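PDB 3GCE: ferredoxin component of carbazole 1,9a-dioxygenase from Nocardioides aromaticivorans, which probably carries electrons, by way of a Rieske [2Fe-2S] cluster, to the terminal oxygenase component that attacks carbazole. Local coordinates for residues Thr26-Asp31 / Val35-Asp40; Tyr45-Leu50 / Leu68-Pro73. One frame throughout, in Å; residues are numbered along the deposited sequence.

Strand 33-40 belongs to the sheet of interaction 1, and strand 43-48, which carries one side of interaction 2, lies beside it in that sheet. Probable hydrogen bonds, Met-36 N to Ile-47 O at 2.8 Å and Tyr-45 N to Val-38 O at 2.9 Å, stitch these neighbours together. The centres of the two contacts lie about 9 Å apart. Met-36 connects them physically: paired with Ala-27 in interaction 1, its side chain also touches Ile-47 and Ile-70, the inner pair of interaction 2. From there the cluster is still some way off, about 11 Å from the Met-36 side chain to the cluster, whereas segment 68-73 reaches it directly through Cys-72.

Interaction 1 (Thr26-Asp31 / Val35-Asp40); sequences TAFDVD and VMVVRD
Thr-26 and Val-37 exchange a pair of backbone hydrogen bonds, Thr-26 N to Val-37 O at 2.9 Å and Val-37 N to Thr-26 O at 2.7 Å. Two residues along, Phe-28 and Val-35 do the same and form the second hydrogen-bonded pair. Between them sits the non-hydrogen-bonded pair Ala-27 and Met-36, whose CA atoms approach to 4.3 Å. Weaker CA-H...O contacts add to these: Met-36 CA to Thr-26 O and Ala-27 CA to Val-35 O.

Phe-28 shows how one face is packed. Its CB lies 4.2 Å from Val-35 O. With CG anti to its own carbonyl carbon (chi1 -65°), the ring is carried along the strand pair to Val-37, crossing that side chain at about a right angle. CD2 then meets Val-37 CG2 at 3.9 Å, the methyl standing at the ring edge near its plane, while CE2 comes to 4.0 Å from Val-37 CB. The ring also touches Val-14 and Ala-15 of strand 12-16. Farther toward the turn, Val-30 CG2 packs on Val-35 CG2 at 3.6 Å. Valine suits these places because its beta-branch favours extended backbone and offers compact methyls to a buried face. Thr-26, beta-branched too but with a polar hydroxyl, suits a partly exposed strand position.

On the other face the small Ala-27 fits beside Asn-49. Met-36 extends past Thr-26, its CG 3.6 Å from Thr-26 O, before bends at chi2 and chi3 turn its flexible thioether toward strand 43-48. The strand axes run at 133° to one another, a marked twist, in a beta hairpin that forms two of the three strands of an antiparallel sheet in the Rieske fold.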
loop_
_atom_site.group_PDB
_atom_site.type_symbol
_atom_site.label_atom_id
_atom_site.label_comp_id
_atom_site.label_asym_id
_atom_site.label_seq_id
_atom_site.Cartn_x
_atom_site.Cartn_y
_atom_site.Cartn_z
ATOM N N THR A 26 -6.254 -1.255 -2.315
ATOM C CA THR A 26 -7.296 -1.349 -1.291
ATOM C C THR A 26 -6.654 -1.105 0.050
ATOM O O THR A 26 -5.434 -1.109 0.159
ATOM C CB THR A 26 -7.927 -2.749 -1.246
ATOM O OG1 THR A 26 -7.920 -3.302 -2.555
ATOM C CG2 THR A 26 -9.351 -2.670 -0.767
ATOM N N ALA A 27 -7.464 -0.912 1.076
ATOM C CA ALA A 27 -6.948 -0.710 2.415
ATOM C C ALA A 27 -7.544 -1.774 3.334
ATOM O O ALA A 27 -8.694 -2.195 3.150
ATOM C CB ALA A 27 -7.270 0.682 2.921
ATOM N N PHE A 28 -6.745 -2.165 4.320
ATOM C CA PHE A 28 -7.092 -3.170 5.311
ATOM C C PHE A 28 -6.598 -2.718 6.669
ATOM O O PHE A 28 -5.577 -2.013 6.779
ATOM C CB PHE A 28 -6.423 -4.483 4.971
ATOM C CG PHE A 28 -6.904 -5.097 3.692
ATOM C CD1 PHE A 28 -8.150 -5.708 3.627
ATOM C CD2 PHE A 28 -6.107 -5.061 2.539
ATOM C CE1 PHE A 28 -8.601 -6.283 2.439
ATOM C CE2 PHE A 28 -6.555 -5.622 1.344
ATOM C CZ PHE A 28 -7.803 -6.237 1.294
ATOM N N ASP A 29 -7.320 -3.123 7.710
ATOM C CA ASP A 29 -6.834 -2.983 9.076
ATOM C C ASP A 29 -5.819 -4.068 9.390
ATOM O O ASP A 29 -6.119 -5.261 9.291
ATOM C CB ASP A 29 -7.962 -3.042 10.104
ATOM C CG ASP A 29 -7.425 -3.166 11.517
ATOM O OD1 ASP A 29 -6.760 -2.221 11.963
ATOM O OD2 ASP A 29 -7.619 -4.215 12.175
ATOM N N VAL A 30 -4.618 -3.646 9.777
ATOM C CA VAL A 30 -3.581 -4.557 10.143
ATOM C C VAL A 30 -3.221 -4.208 11.584
ATOM O O VAL A 30 -2.382 -3.344 11.828
ATOM C CB VAL A 30 -2.357 -4.450 9.182
ATOM C CG1 VAL A 30 -1.220 -5.366 9.630
ATOM C CG2 VAL A 30 -2.758 -4.809 7.730
ATOM N N ASP A 31 -3.889 -4.866 12.536
ATOM C CA ASP A 31 -3.568 -4.678 13.956
ATOM C C ASP A 31 -3.726 -3.232 14.404
ATOM O O ASP A 31 -2.857 -2.705 15.094
ATOM C CB ASP A 31 -2.118 -5.094 14.215
ATOM C CG ASP A 31 -2.010 -6.333 15.057
ATOM O OD1 ASP A 31 -2.503 -7.416 14.615
ATOM O OD2 ASP A 31 -1.412 -6.215 16.164
ATOM N N VAL A 35 -3.642 -0.102 6.258
ATOM C CA VAL A 35 -2.585 -0.451 5.317
ATOM C C VAL A 35 -3.107 -0.585 3.887
ATOM O O VAL A 35 -4.056 -1.336 3.616
ATOM C CB VAL A 35 -1.879 -1.759 5.752
ATOM C CG1 VAL A 35 -0.789 -2.131 4.769
ATOM C CG2 VAL A 35 -1.272 -1.572 7.121
ATOM N N MET A 36 -2.494 0.167 2.981
ATOM C CA MET A 36 -2.835 0.083 1.573
ATOM C C MET A 36 -2.092 -1.099 0.977
ATOM O O MET A 36 -0.874 -1.212 1.136
ATOM C CB MET A 36 -2.437 1.367 0.847
ATOM C CG MET A 36 -2.982 1.451 -0.593
ATOM S SD MET A 36 -1.729 1.082 -1.808
ATOM C CE MET A 36 -0.848 2.580 -1.604
ATOM N N VAL A 37 -2.838 -1.958 0.290
ATOM C CA VAL A 37 -2.281 -3.132 -0.359
ATOM C C VAL A 37 -2.603 -3.034 -1.846
ATOM O O VAL A 37 -3.720 -2.657 -2.202
ATOM C CB VAL A 37 -2.827 -4.432 0.322
ATOM C CG1 VAL A 37 -2.401 -5.688 -0.412
ATOM C CG2 VAL A 37 -2.311 -4.488 1.748
ATOM N N VAL A 38 -1.608 -3.320 -2.699
ATOM C CA VAL A 38 -1.799 -3.294 -4.130
ATOM C C VAL A 38 -0.988 -4.395 -4.823
ATOM O O VAL A 38 0.165 -4.651 -4.473
ATOM C CB VAL A 38 -1.479 -1.870 -4.707
ATOM C CG1 VAL A 38 0.014 -1.544 -4.625
ATOM C CG2 VAL A 38 -2.016 -1.717 -6.144
ATOM N N ARG A 39 -1.627 -5.064 -5.778
ATOM C CA ARG A 39 -0.991 -6.084 -6.613
ATOM C C ARG A 39 -0.448 -5.429 -7.881
ATOM O O ARG A 39 -1.107 -4.572 -8.486
ATOM C CB ARG A 39 -2.013 -7.120 -7.070
ATOM C CG ARG A 39 -2.343 -8.252 -6.127
ATOM C CD ARG A 39 -3.283 -9.272 -6.846
ATOM N NE ARG A 39 -2.630 -10.008 -7.941
ATOM C CZ ARG A 39 -3.242 -10.851 -8.781
ATOM N NH1 ARG A 39 -4.550 -11.077 -8.708
ATOM N NH2 ARG A 39 -2.537 -11.475 -9.709
ATOM N N ASP A 40 0.752 -5.828 -8.267
ATOM C CA ASP A 40 1.280 -5.558 -9.590
ATOM C C ASP A 40 1.833 -6.890 -10.111
ATOM O O ASP A 40 2.681 -7.510 -9.460
ATOM C CB ASP A 40 2.394 -4.508 -9.514
ATOM C CG ASP A 40 2.951 -4.139 -10.898
ATOM O OD1 ASP A 40 2.187 -3.604 -11.732
ATOM O OD2 ASP A 40 4.151 -4.399 -11.140
#

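Interaction 2 (Tyr45-Leu50 / Leu68-Pro73); sequences YAISNL and LEIECP. With FES (Fe2/s2 (inorganic) cluster), chain B.
Two apolar contacts join Ile-47 to Ile-70 and Tyr-45 to Leu-68. Ile-47 CD1 meets Ile-70 CG2 at 3.9 Å, methyl against methyl, as the branched chains pass obliquely. Ile-47 carries CG1 between its backbone N and carbonyl carbon (chi1 59°), and this directs CD1 into the buried layer between the sheets, where Phe-79 touches both isoleucines. Beta-branched isoleucine favours extended backbone and fills such an apolar layer. Tyr-45 and Leu-68, both partly exposed, cross at about a right angle. Leu-68 CD2 comes obliquely to Tyr-45 CE2 at 3.9 Å, and Leu-68 CD1 lies 4.0 Å from Tyr-45 OH. Tyrosine suits this half-exposed place: its ring carbons pack on leucine while its hydroxyl is polar.

In the Rieske fold, strand 43-48 lies next to strand 33-40 in one sheet, and strand 69-71 belongs to the four-stranded antiparallel sheet of the cluster-binding part. Leu-68 and Glu-69 form a G1 beta bulge opposite His-64; Leu-68 has the left-handed conformation (phi 54°) usual for its first position, which glycine adopts more readily.

The one metal bond of these segments is Cys-72 SG to iron FE1, 2.2 Å. SG, anti to the backbone N (chi1 176°), is a good iron donor as a thiolate; Cys-51, His-53 and His-75 complete the site.

Among polar bonds, Ser-48 OG accepts from Leu-50 N at 3.2 Å, an ST turn at the strand's last residue, while Glu-69 forms a salt bridge with Arg-78.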
loop_
_atom_site.group_PDB
_atom_site.type_symbol
_atom_site.label_atom_id
_atom_site.label_comp_id
_atom_site.label_asym_id
_atom_site.label_seq_id
_atom_site.Cartn_x
_atom_site.Cartn_y
_atom_site.Cartn_z
ATOM N N TYR A 45 2.355 -5.342 -2.736
ATOM C CA TYR A 45 3.051 -4.309 -1.965
ATOM C C TYR A 45 2.119 -3.757 -0.915
ATOM O O TYR A 45 0.905 -3.732 -1.117
ATOM C CB TYR A 45 3.480 -3.164 -2.894
ATOM C CG TYR A 45 4.319 -3.670 -4.021
ATOM C CD1 TYR A 45 5.638 -4.015 -3.805
ATOM C CD2 TYR A 45 3.784 -3.850 -5.293
ATOM C CE1 TYR A 45 6.422 -4.513 -4.819
ATOM C CE2 TYR A 45 4.589 -4.346 -6.341
ATOM C CZ TYR A 45 5.904 -4.656 -6.079
ATOM O OH TYR A 45 6.722 -5.141 -7.068
ATOM N N ALA A 46 2.680 -3.301 0.200
ATOM C CA ALA A 46 1.852 -2.795 1.304
ATOM C C ALA A 46 2.560 -1.629 1.966
ATOM O O ALA A 46 3.742 -1.736 2.309
ATOM C CB ALA A 46 1.605 -3.908 2.322
ATOM N N ILE A 47 1.846 -0.512 2.137
ATOM C CA ILE A 47 2.393 0.647 2.860
ATOM C C ILE A 47 1.278 1.227 3.700
ATOM O O ILE A 47 0.118 0.876 3.504
ATOM C CB ILE A 47 3.033 1.747 1.919
ATOM C CG1 ILE A 47 2.008 2.296 0.897
ATOM C CG2 ILE A 47 4.253 1.164 1.207
ATOM C CD1 ILE A 47 2.446 3.646 0.219
ATOM N N SER A 48 1.626 2.094 4.643
ATOM C CA SER A 48 0.595 2.811 5.398
ATOM C C SER A 48 -0.370 3.501 4.441
ATOM O O SER A 48 0.046 4.091 3.436
ATOM C CB SER A 48 1.204 3.861 6.305
ATOM O OG SER A 48 0.142 4.649 6.842
ATOM N N ASN A 49 -1.658 3.429 4.758
ATOM C CA ASN A 49 -2.672 4.043 3.916
ATOM C C ASN A 49 -2.797 5.545 4.146
ATOM O O ASN A 49 -3.496 6.216 3.410
ATOM C CB ASN A 49 -4.044 3.391 4.144
ATOM C CG ASN A 49 -5.017 3.669 2.999
ATOM O OD1 ASN A 49 -4.622 3.683 1.842
ATOM N ND2 ASN A 49 -6.285 3.887 3.326
ATOM N N LEU A 50 -2.159 6.052 5.194
ATOM C CA LEU A 50 -2.263 7.474 5.516
ATOM C C LEU A 50 -1.131 8.240 4.907
ATOM O O LEU A 50 0.028 7.971 5.212
ATOM C CB LEU A 50 -2.224 7.710 7.024
ATOM C CG LEU A 50 -3.542 7.943 7.728
ATOM C CD1 LEU A 50 -4.177 9.292 7.260
ATOM C CD2 LEU A 50 -4.449 6.731 7.513
ATOM N N LEU A 68 5.370 2.124 -10.210
ATOM C CA LEU A 68 5.089 1.557 -8.860
ATOM C C LEU A 68 4.898 2.652 -7.792
ATOM O O LEU A 68 5.456 2.579 -6.679
ATOM C CB LEU A 68 6.145 0.494 -8.428
ATOM C CG LEU A 68 6.165 -0.820 -9.254
ATOM C CD1 LEU A 68 7.353 -1.680 -8.899
ATOM C CD2 LEU A 68 4.856 -1.655 -9.135
ATOM N N GLU A 69 4.128 3.672 -8.176
ATOM C CA GLU A 69 3.792 4.784 -7.303
ATOM C C GLU A 69 2.304 4.806 -7.051
ATOM O O GLU A 69 1.496 4.529 -7.952
ATOM C CB GLU A 69 4.169 6.105 -7.958
ATOM C CG GLU A 69 5.660 6.369 -8.077
ATOM C CD GLU A 69 5.920 7.671 -8.818
ATOM O OE1 GLU A 69 5.591 7.731 -10.012
ATOM O OE2 GLU A 69 6.428 8.639 -8.206
ATOM N N ILE A 70 1.949 5.133 -5.821
ATOM C CA ILE A 70 0.583 5.500 -5.485
ATOM C C ILE A 70 0.533 7.035 -5.385
ATOM O O ILE A 70 1.392 7.671 -4.772
ATOM C CB ILE A 70 0.137 4.858 -4.152
ATOM C CG1 ILE A 70 -1.354 5.134 -3.876
ATOM C CG2 ILE A 70 0.998 5.392 -2.974
ATOM C CD1 ILE A 70 -2.313 4.529 -4.911
ATOM N N GLU A 71 -0.488 7.621 -5.980
ATOM C CA GLU A 71 -0.624 9.068 -6.003
ATOM C C GLU A 71 -1.757 9.454 -5.054
ATOM O O GLU A 71 -2.874 8.951 -5.183
ATOM C CB GLU A 71 -0.924 9.517 -7.418
ATOM C CG GLU A 71 -1.239 11.004 -7.601
ATOM C CD GLU A 71 -1.530 11.321 -9.070
ATOM O OE1 GLU A 71 -1.777 10.376 -9.848
ATOM O OE2 GLU A 71 -1.523 12.506 -9.462
ATOM N N CYS A 72 -1.456 10.310 -4.077
ATOM C CA CYS A 72 -2.434 10.701 -3.053
ATOM C C CYS A 72 -3.621 11.412 -3.731
ATOM O O CYS A 72 -3.412 12.261 -4.601
ATOM C CB CYS A 72 -1.750 11.666 -2.070
ATOM S SG CYS A 72 -2.847 12.345 -0.787
ATOM N N PRO A 73 -4.864 11.093 -3.332
ATOM C CA PRO A 73 -5.992 11.764 -3.999
ATOM C C PRO A 73 -6.164 13.258 -3.668
ATOM O O PRO A 73 -6.883 13.980 -4.395
ATOM C CB PRO A 73 -7.219 10.982 -3.507
ATOM C CG PRO A 73 -6.819 10.415 -2.187
ATOM C CD PRO A 73 -5.308 10.118 -2.309
HETATM FE FE1 FES B . -1.391 13.510 0.465
HETATM FE FE2 FES B . -1.307 16.242 0.709
HETATM S S1 FES B . -0.249 14.980 -0.839
HETATM S S2 FES B . -2.431 14.760 1.905
#